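Local structure of kelch repeat and BTB domain-containing protein A55 (Vaccinia virus WR, 6I2M) at residues A[76-81]-A[107-112]; A[125-130]-A[164-169]. The protein probably serves as a substrate-specific adapter of CUL3-containing E3 ubiquitin ligases, directing host proteins to ubiquitination and proteasomal degradation. All blocks are in the same frame, centred on the assembly; numbering follows the deposited sequence.

Contact 1 (A[76-81]-A[107-112])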
ATOM      1  N   ILE A  76      -7.452   7.178  10.493  1.00 75.03           N
ATOM      2  CA  ILE A  76      -6.021   7.184  10.161  1.00 74.49           C
ATOM      3  C   ILE A  76      -5.548   5.721  10.145  1.00 79.32           C
ATOM      4  O   ILE A  76      -4.818   5.333   9.236  1.00 78.72           O
ATOM      5  CB  ILE A  76      -5.184   8.099  11.105  1.00 77.61           C
ATOM      6  CG1 ILE A  76      -5.595   9.579  10.944  1.00 77.47           C
ATOM      7  CG2 ILE A  76      -3.666   7.935  10.870  1.00 78.26           C
ATOM      8  CD1 ILE A  76      -5.376  10.431  12.178  1.00 85.86           C
ATOM      9  N   ASP A  77      -6.036   4.901  11.106  1.00 77.22           N
ATOM     10  CA  ASP A  77      -5.748   3.464  11.188  1.00 78.18           C
ATOM     11  C   ASP A  77      -6.285   2.746   9.941  1.00 81.98           C
ATOM     12  O   ASP A  77      -5.659   1.795   9.472  1.00 81.94           O
ATOM     13  CB  ASP A  77      -6.349   2.849  12.467  1.00 81.57           C
ATOM     14  CG  ASP A  77      -5.661   3.235  13.768  1.00 91.98           C
ATOM     15  OD1 ASP A  77      -4.442   3.526  13.737  1.00 91.99           O
ATOM     16  OD2 ASP A  77      -6.335   3.223  14.819  1.00 98.98           O
ATOM     17  N   TYR A  78      -7.422   3.234   9.391  1.00 78.24           N
ATOM     18  CA  TYR A  78      -8.037   2.715   8.167  1.00 78.27           C
ATOM     19  C   TYR A  78      -7.199   3.093   6.937  1.00 80.47           C
ATOM     20  O   TYR A  78      -7.111   2.291   6.004  1.00 80.75           O
ATOM     21  CB  TYR A  78      -9.495   3.190   8.024  1.00 79.81           C
ATOM     22  CG  TYR A  78     -10.213   2.603   6.828  1.00 82.29           C
ATOM     23  CD1 TYR A  78     -10.663   1.286   6.835  1.00 86.00           C
ATOM     24  CD2 TYR A  78     -10.446   3.367   5.688  1.00 82.17           C
ATOM     25  CE1 TYR A  78     -11.316   0.738   5.734  1.00 87.69           C
ATOM     26  CE2 TYR A  78     -11.098   2.829   4.579  1.00 83.87           C
ATOM     27  CZ  TYR A  78     -11.538   1.516   4.608  1.00 93.15           C
ATOM     28  OH  TYR A  78     -12.187   0.983   3.521  1.00 95.32           O
ATOM     29  N   ILE A  79      -6.575   4.302   6.945  1.00 75.20           N
ATOM     30  CA  ILE A  79      -5.681   4.789   5.879  1.00 73.99           C
ATOM     31  C   ILE A  79      -4.446   3.865   5.852  1.00 78.14           C
ATOM     32  O   ILE A  79      -3.954   3.521   4.775  1.00 77.61           O
ATOM     33  CB  ILE A  79      -5.327   6.306   6.054  1.00 75.97           C
ATOM     34  CG1 ILE A  79      -6.578   7.195   5.867  1.00 76.04           C
ATOM     35  CG2 ILE A  79      -4.215   6.757   5.097  1.00 76.09           C
ATOM     36  CD1 ILE A  79      -6.554   8.565   6.573  1.00 82.54           C
ATOM     37  N   TYR A  80      -4.004   3.414   7.046  1.00 75.30           N
ATOM     38  CA  TYR A  80      -2.901   2.472   7.229  1.00 75.85           C
ATOM     39  C   TYR A  80      -3.428   1.015   7.139  1.00 81.51           C
ATOM     40  O   TYR A  80      -4.577   0.807   6.738  1.00 81.19           O
ATOM     41  CB  TYR A  80      -2.144   2.769   8.541  1.00 76.94           C
ATOM     42  CG  TYR A  80      -1.284   4.017   8.473  1.00 77.43           C
ATOM     43  CD1 TYR A  80      -1.827   5.277   8.707  1.00 78.51           C
ATOM     44  CD2 TYR A  80       0.076   3.936   8.188  1.00 78.24           C
ATOM     45  CE1 TYR A  80      -1.044   6.428   8.639  1.00 78.45           C
ATOM     46  CE2 TYR A  80       0.872   5.081   8.128  1.00 78.51           C
ATOM     47  CZ  TYR A  80       0.307   6.325   8.356  1.00 84.39           C
ATOM     48  OH  TYR A  80       1.080   7.459   8.296  1.00 84.28           O
ATOM     49  N   GLY A  81      -2.592   0.034   7.482  1.00 79.64           N
ATOM     50  CA  GLY A  81      -2.922  -1.386   7.378  1.00 81.24           C
ATOM     51  C   GLY A  81      -3.902  -1.996   8.368  1.00 86.75           C
ATOM     52  O   GLY A  81      -3.982  -3.224   8.449  1.00 88.01           O
ATOM     53  N   ILE A 107     -15.929   6.329   3.288  1.00 68.77           N
ATOM     54  CA  ILE A 107     -17.309   6.797   3.114  1.00 68.63           C
ATOM     55  C   ILE A 107     -18.197   5.671   2.547  1.00 72.41           C
ATOM     56  O   ILE A 107     -19.360   5.569   2.935  1.00 71.94           O
ATOM     57  CB  ILE A 107     -17.407   8.139   2.319  1.00 72.05           C
ATOM     58  CG1 ILE A 107     -18.738   8.875   2.608  1.00 72.45           C
ATOM     59  CG2 ILE A 107     -17.153   7.965   0.807  1.00 73.39           C
ATOM     60  CD1 ILE A 107     -18.751  10.388   2.306  1.00 79.57           C
ATOM     61  N   THR A 108     -17.631   4.806   1.676  1.00 68.93           N
ATOM     62  CA  THR A 108     -18.343   3.673   1.076  1.00 68.62           C
ATOM     63  C   THR A 108     -18.538   2.540   2.088  1.00 71.83           C
ATOM     64  O   THR A 108     -19.654   2.036   2.210  1.00 71.30           O
ATOM     65  CB  THR A 108     -17.684   3.209  -0.236  1.00 76.42           C
ATOM     66  OG1 THR A 108     -16.292   2.973  -0.019  1.00 76.32           O
ATOM     67  CG2 THR A 108     -17.883   4.201  -1.379  1.00 74.89           C
ATOM     68  N   GLU A 109     -17.469   2.168   2.833  1.00 68.04           N
ATOM     69  CA  GLU A 109     -17.492   1.110   3.853  1.00 67.71           C
ATOM     70  C   GLU A 109     -18.489   1.409   4.987  1.00 71.52           C
ATOM     71  O   GLU A 109     -19.131   0.485   5.489  1.00 71.02           O
ATOM     72  CB  GLU A 109     -16.079   0.848   4.408  1.00 69.03           C
ATOM     73  CG  GLU A 109     -15.917  -0.516   5.060  1.00 79.22           C
ATOM     74  CD  GLU A 109     -14.497  -0.894   5.431  1.00 98.82           C
ATOM     75  OE1 GLU A 109     -14.188  -0.926   6.644  1.00 90.10           O
ATOM     76  OE2 GLU A 109     -13.694  -1.168   4.510  1.00 94.21           O
ATOM     77  N   CYS A 110     -18.627   2.697   5.367  1.00 68.16           N
ATOM     78  CA  CYS A 110     -19.556   3.144   6.406  1.00 67.92           C
ATOM     79  C   CYS A 110     -20.997   3.128   5.907  1.00 72.38           C
ATOM     80  O   CYS A 110     -21.868   2.629   6.619  1.00 71.93           O
ATOM     81  CB  CYS A 110     -19.163   4.516   6.947  1.00 68.02           C
ATOM     82  SG  CYS A 110     -17.710   4.497   8.024  1.00 71.59           S
ATOM     83  N   GLU A 111     -21.246   3.658   4.685  1.00 69.62           N
ATOM     84  CA  GLU A 111     -22.570   3.695   4.054  1.00 69.88           C
ATOM     85  C   GLU A 111     -23.119   2.286   3.823  1.00 74.16           C
ATOM     86  O   GLU A 111     -24.289   2.042   4.117  1.00 73.92           O
ATOM     87  CB  GLU A 111     -22.543   4.478   2.731  1.00 71.44           C
ATOM     88  CG  GLU A 111     -22.639   5.985   2.903  1.00 82.34           C
ATOM     89  CD  GLU A 111     -22.830   6.793   1.632  1.00103.61           C
ATOM     90  OE1 GLU A 111     -22.234   6.433   0.590  1.00 98.60           O
ATOM     91  OE2 GLU A 111     -23.569   7.801   1.685  1.00 97.80           O
ATOM     92  N   ASN A 112     -22.262   1.358   3.337  1.00 70.82           N
ATOM     93  CA  ASN A 112     -22.619  -0.042   3.085  1.00 70.73           C
ATOM     94  C   ASN A 112     -23.007  -0.777   4.367  1.00 75.13           C
ATOM     95  O   ASN A 112     -23.919  -1.599   4.331  1.00 74.75           O
ATOM     96  CB  ASN A 112     -21.494  -0.783   2.353  1.00 70.78           C
ATOM     97  CG  ASN A 112     -21.277  -0.370   0.912  1.00 89.31           C
ATOM     98  OD1 ASN A 112     -22.089   0.329   0.289  1.00 82.19           O
ATOM     99  ND2 ASN A 112     -20.164  -0.805   0.345  1.00 80.55           N
TER
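Tyr78 and Glu109 reach toward each other from two helices of the BTB domain and account for the whole contact, an example of a helix pair joined by side-chain ends while the backbones stay well separated. In the last turn of helix 69-79, Asp77 forms a salt bridge with Arg15. Next comes Tyr78, whose ring is carried toward helix 104-116 with CG anti to the backbone N (chi1 -176°), although Tyr78 CA and Glu109 CA are 10.5 Å apart. Its OH lies 2.8 Å from OE2 of Glu109, which arrives near the ring plane at the edge. The carboxylate stands almost perpendicular to the ring, 88° between planes, and both its oxygens lie by Tyr78 CE1, OE2 at 3.3 Å and OE1 at 3.4 Å. By Tyr80 the chain has left the helix. The phenol's single proton may go to Glu109 OE2 or to the carbonyl O of Ser105; Asn3 OD1 of the second subunit is also close. Because OE2 also accepts a hydrogen bond from Met1 N of the second subunit, the chemistry implies a small polar network, probably strengthened by attraction between the Glu109 carboxylate and the Met1 amino group, if that is charged, that links this helix pair to the second subunit.

Contact 2 (A[125-130]-A[164-169])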
ATOM      1  N   ASP A 125     -33.182   6.532  14.137  1.00 81.05           N
ATOM      2  CA  ASP A 125     -32.038   7.364  14.513  1.00 80.46           C
ATOM      3  C   ASP A 125     -31.240   7.844  13.294  1.00 82.93           C
ATOM      4  O   ASP A 125     -30.778   8.987  13.286  1.00 82.57           O
ATOM      5  CB  ASP A 125     -31.132   6.603  15.501  1.00 82.93           C
ATOM      6  CG  ASP A 125     -29.939   7.383  16.026  1.00 94.38           C
ATOM      7  OD1 ASP A 125     -30.120   8.556  16.424  1.00 95.13           O
ATOM      8  OD2 ASP A 125     -28.829   6.812  16.059  1.00100.93           O
ATOM      9  N   PHE A 126     -31.079   6.976  12.270  1.00 78.43           N
ATOM     10  CA  PHE A 126     -30.327   7.282  11.050  1.00 77.59           C
ATOM     11  C   PHE A 126     -31.005   8.309  10.131  1.00 80.35           C
ATOM     12  O   PHE A 126     -30.316   8.925   9.315  1.00 80.02           O
ATOM     13  CB  PHE A 126     -29.968   6.002  10.276  1.00 79.32           C
ATOM     14  CG  PHE A 126     -28.820   5.227  10.880  1.00 81.27           C
ATOM     15  CD1 PHE A 126     -27.512   5.682  10.760  1.00 84.47           C
ATOM     16  CD2 PHE A 126     -29.045   4.036  11.558  1.00 83.85           C
ATOM     17  CE1 PHE A 126     -26.452   4.969  11.327  1.00 85.95           C
ATOM     18  CE2 PHE A 126     -27.983   3.320  12.121  1.00 87.35           C
ATOM     19  CZ  PHE A 126     -26.693   3.790  11.999  1.00 85.54           C
ATOM     20  N   TYR A 127     -32.334   8.507  10.266  1.00 76.12           N
ATOM     21  CA  TYR A 127     -33.079   9.485   9.465  1.00 75.77           C
ATOM     22  C   TYR A 127     -32.778  10.916   9.916  1.00 79.27           C
ATOM     23  O   TYR A 127     -32.480  11.764   9.073  1.00 79.17           O
ATOM     24  CB  TYR A 127     -34.592   9.193   9.483  1.00 76.89           C
ATOM     25  CG  TYR A 127     -35.445  10.277   8.856  1.00 78.96           C
ATOM     26  CD1 TYR A 127     -35.599  10.363   7.476  1.00 81.09           C
ATOM     27  CD2 TYR A 127     -36.110  11.211   9.647  1.00 80.04           C
ATOM     28  CE1 TYR A 127     -36.377  11.364   6.894  1.00 82.45           C
ATOM     29  CE2 TYR A 127     -36.885  12.221   9.077  1.00 81.55           C
ATOM     30  CZ  TYR A 127     -37.021  12.289   7.700  1.00 89.09           C
ATOM     31  OH  TYR A 127     -37.794  13.276   7.135  1.00 90.69           O
ATOM     32  N   ILE A 128     -32.865  11.179  11.242  1.00 75.27           N
ATOM     33  CA  ILE A 128     -32.594  12.485  11.868  1.00 75.18           C
ATOM     34  C   ILE A 128     -31.121  12.877  11.628  1.00 78.62           C
ATOM     35  O   ILE A 128     -30.819  14.059  11.442  1.00 78.52           O
ATOM     36  CB  ILE A 128     -32.993  12.489  13.382  1.00 78.17           C
ATOM     37  CG1 ILE A 128     -34.416  11.904  13.596  1.00 78.43           C
ATOM     38  CG2 ILE A 128     -32.884  13.899  13.994  1.00 79.23           C
ATOM     39  CD1 ILE A 128     -34.698  11.340  15.000  1.00 85.31           C
ATOM     40  N   TYR A 129     -30.226  11.866  11.591  1.00 74.73           N
ATOM     41  CA  TYR A 129     -28.795  12.006  11.328  1.00 74.75           C
ATOM     42  C   TYR A 129     -28.549  12.486   9.889  1.00 78.79           C
ATOM     43  O   TYR A 129     -27.845  13.477   9.690  1.00 78.96           O
ATOM     44  CB  TYR A 129     -28.068  10.670  11.603  1.00 75.72           C
ATOM     45  CG  TYR A 129     -26.667  10.598  11.035  1.00 77.91           C
ATOM     46  CD1 TYR A 129     -25.621  11.306  11.615  1.00 80.42           C
ATOM     47  CD2 TYR A 129     -26.390   9.825   9.910  1.00 78.56           C
ATOM     48  CE1 TYR A 129     -24.333  11.255  11.089  1.00 81.56           C
ATOM     49  CE2 TYR A 129     -25.105   9.768   9.372  1.00 79.85           C
ATOM     50  CZ  TYR A 129     -24.078  10.482   9.967  1.00 87.81           C
ATOM     51  OH  TYR A 129     -22.805  10.431   9.453  1.00 89.05           O
ATOM     52  N   ALA A 130     -29.134  11.786   8.897  1.00 75.02           N
ATOM     53  CA  ALA A 130     -29.009  12.104   7.472  1.00 75.17           C
ATOM     54  C   ALA A 130     -29.713  13.414   7.086  1.00 79.85           C
ATOM     55  O   ALA A 130     -29.343  14.029   6.085  1.00 80.26           O
ATOM     56  CB  ALA A 130     -29.529  10.949   6.634  1.00 75.38           C
ATOM     57  N   GLU A 164     -41.655  17.891  13.600  1.00 95.78           N
ATOM     58  CA  GLU A 164     -42.998  18.161  13.074  1.00 96.33           C
ATOM     59  C   GLU A 164     -43.026  18.036  11.543  1.00100.81           C
ATOM     60  O   GLU A 164     -43.965  17.453  10.999  1.00100.45           O
ATOM     61  CB  GLU A 164     -43.460  19.564  13.509  1.00 98.36           C
ATOM     62  CG  GLU A 164     -44.932  19.851  13.266  1.00109.12           C
ATOM     63  CD  GLU A 164     -45.292  21.322  13.319  1.00129.60           C
ATOM     64  OE1 GLU A 164     -45.498  21.920  12.239  1.00124.40           O
ATOM     65  OE2 GLU A 164     -45.366  21.878  14.438  1.00123.48           O
ATOM     66  N   GLU A 165     -41.988  18.572  10.864  1.00 97.77           N
ATOM     67  CA  GLU A 165     -41.818  18.545   9.405  1.00 97.83           C
ATOM     68  C   GLU A 165     -41.634  17.110   8.900  1.00101.38           C
ATOM     69  O   GLU A 165     -42.131  16.772   7.823  1.00101.07           O
ATOM     70  CB  GLU A 165     -40.619  19.414   8.971  1.00 99.22           C
ATOM     71  CG  GLU A 165     -40.777  20.906   9.233  1.00110.73           C
ATOM     72  CD  GLU A 165     -40.467  21.393  10.639  1.00131.47           C
ATOM     73  OE1 GLU A 165     -41.072  22.408  11.053  1.00126.91           O
ATOM     74  OE2 GLU A 165     -39.624  20.770  11.325  1.00124.87           O
ATOM     75  N   SER A 166     -40.922  16.275   9.687  1.00 97.56           N
ATOM     76  CA  SER A 166     -40.659  14.865   9.395  1.00 96.98           C
ATOM     77  C   SER A 166     -41.944  14.036   9.468  1.00101.19           C
ATOM     78  O   SER A 166     -42.127  13.129   8.654  1.00100.60           O
ATOM     79  CB  SER A 166     -39.616  14.307  10.359  1.00 99.95           C
ATOM     80  OG  SER A 166     -38.370  14.967  10.204  1.00108.05           O
ATOM     81  N   MET A 167     -42.832  14.359  10.436  1.00 98.12           N
ATOM     82  CA  MET A 167     -44.125  13.699  10.641  1.00 98.04           C
ATOM     83  C   MET A 167     -45.075  13.964   9.475  1.00102.28           C
ATOM     84  O   MET A 167     -45.806  13.058   9.070  1.00101.68           O
ATOM     85  CB  MET A 167     -44.763  14.137  11.970  1.00100.52           C
ATOM     86  CG  MET A 167     -44.193  13.429  13.181  1.00103.87           C
ATOM     87  SD  MET A 167     -44.722  11.704  13.313  1.00107.78           S
ATOM     88  CE  MET A 167     -43.192  10.879  12.989  1.00104.09           C
ATOM     89  N   ILE A 168     -45.045  15.200   8.928  1.00 99.39           N
ATOM     90  CA  ILE A 168     -45.850  15.621   7.776  1.00 99.67           C
ATOM     91  C   ILE A 168     -45.383  14.845   6.534  1.00103.63           C
ATOM     92  O   ILE A 168     -46.223  14.329   5.800  1.00103.15           O
ATOM     93  CB  ILE A 168     -45.818  17.174   7.586  1.00103.39           C
ATOM     94  CG1 ILE A 168     -46.472  17.896   8.790  1.00104.03           C
ATOM     95  CG2 ILE A 168     -46.487  17.609   6.264  1.00104.62           C
ATOM     96  CD1 ILE A 168     -46.003  19.348   9.032  1.00111.59           C
ATOM     97  N   LYS A 169     -44.048  14.724   6.342  1.00100.29           N
ATOM     98  CA  LYS A 169     -43.400  14.011   5.233  1.00100.03           C
ATOM     99  C   LYS A 169     -43.765  12.516   5.206  1.00104.15           C
ATOM    100  O   LYS A 169     -43.959  11.960   4.122  1.00103.79           O
ATOM    101  CB  LYS A 169     -41.872  14.195   5.302  1.00102.01           C
ATOM    102  CG  LYS A 169     -41.141  13.877   4.002  1.00114.30           C
ATOM    103  CD  LYS A 169     -39.633  13.900   4.184  1.00122.66           C
ATOM    104  CE  LYS A 169     -38.912  13.469   2.932  1.00132.21           C
ATOM    105  NZ  LYS A 169     -37.439  13.434   3.131  1.00140.37           N
TER
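Ser166 meets Tyr127 at the rim of its ring, and this is the close half of a contact between helices 120-132 and 164-171. The hydroxyl OG lies in the plane of the aromatic ring, 3.3 Å from Tyr127 CE2, while Ser166 CB follows at 3.7 Å from the same carbon. A chi1 of 171° turns the Tyr127 ring away from its own backbone N and toward helix 164-171. The serine is not spent on the phenol: its OG is hydrogen-bonded to Thr163 OG1, just before the helix begins, and toward Tyr127 it makes only a close edge contact. Both residues are buried, and Ser142 and Ile146 of helix 136-147 also pack on the tyrosine. The solvent side is looser. Here exposed Lys169 runs out fully extended and passes obliquely by the phenol end, CD standing 3.5 Å from Tyr127 OH. Its NZ, 4.0 Å from that OH, is instead directed to a salt bridge with Glu139, and the lysine also makes a cation-pi contact with Phe143; these two residues of helix 136-147 hold the amino group toward that helix. A buried aromatic edge with a lysine aliphatic chain beside it thus joins helices in the all-helical BACK region that follows the BTB domain in BTB-Kelch proteins.

Overall arrangement
The two contacts come in series along the chain, with 76-81/107-112 closing before 125-130/164-169 opens. Their centres lie 27 Å apart and their nearest atoms about 7 Å, so they do not touch. What connects them is succession: helix 104-116, which supplies one side of contact 1, is followed directly by helix 120-132, which supplies one side of contact 2. Contact 1 lies in the BTB domain, the part that binds CUL3, and is close to the second subunit. Contact 2 lies in the BACK region, where no other chain of the assembly reaches its segments, and which leads on toward the Kelch repeats, absent from this piece and presumed to recruit substrates.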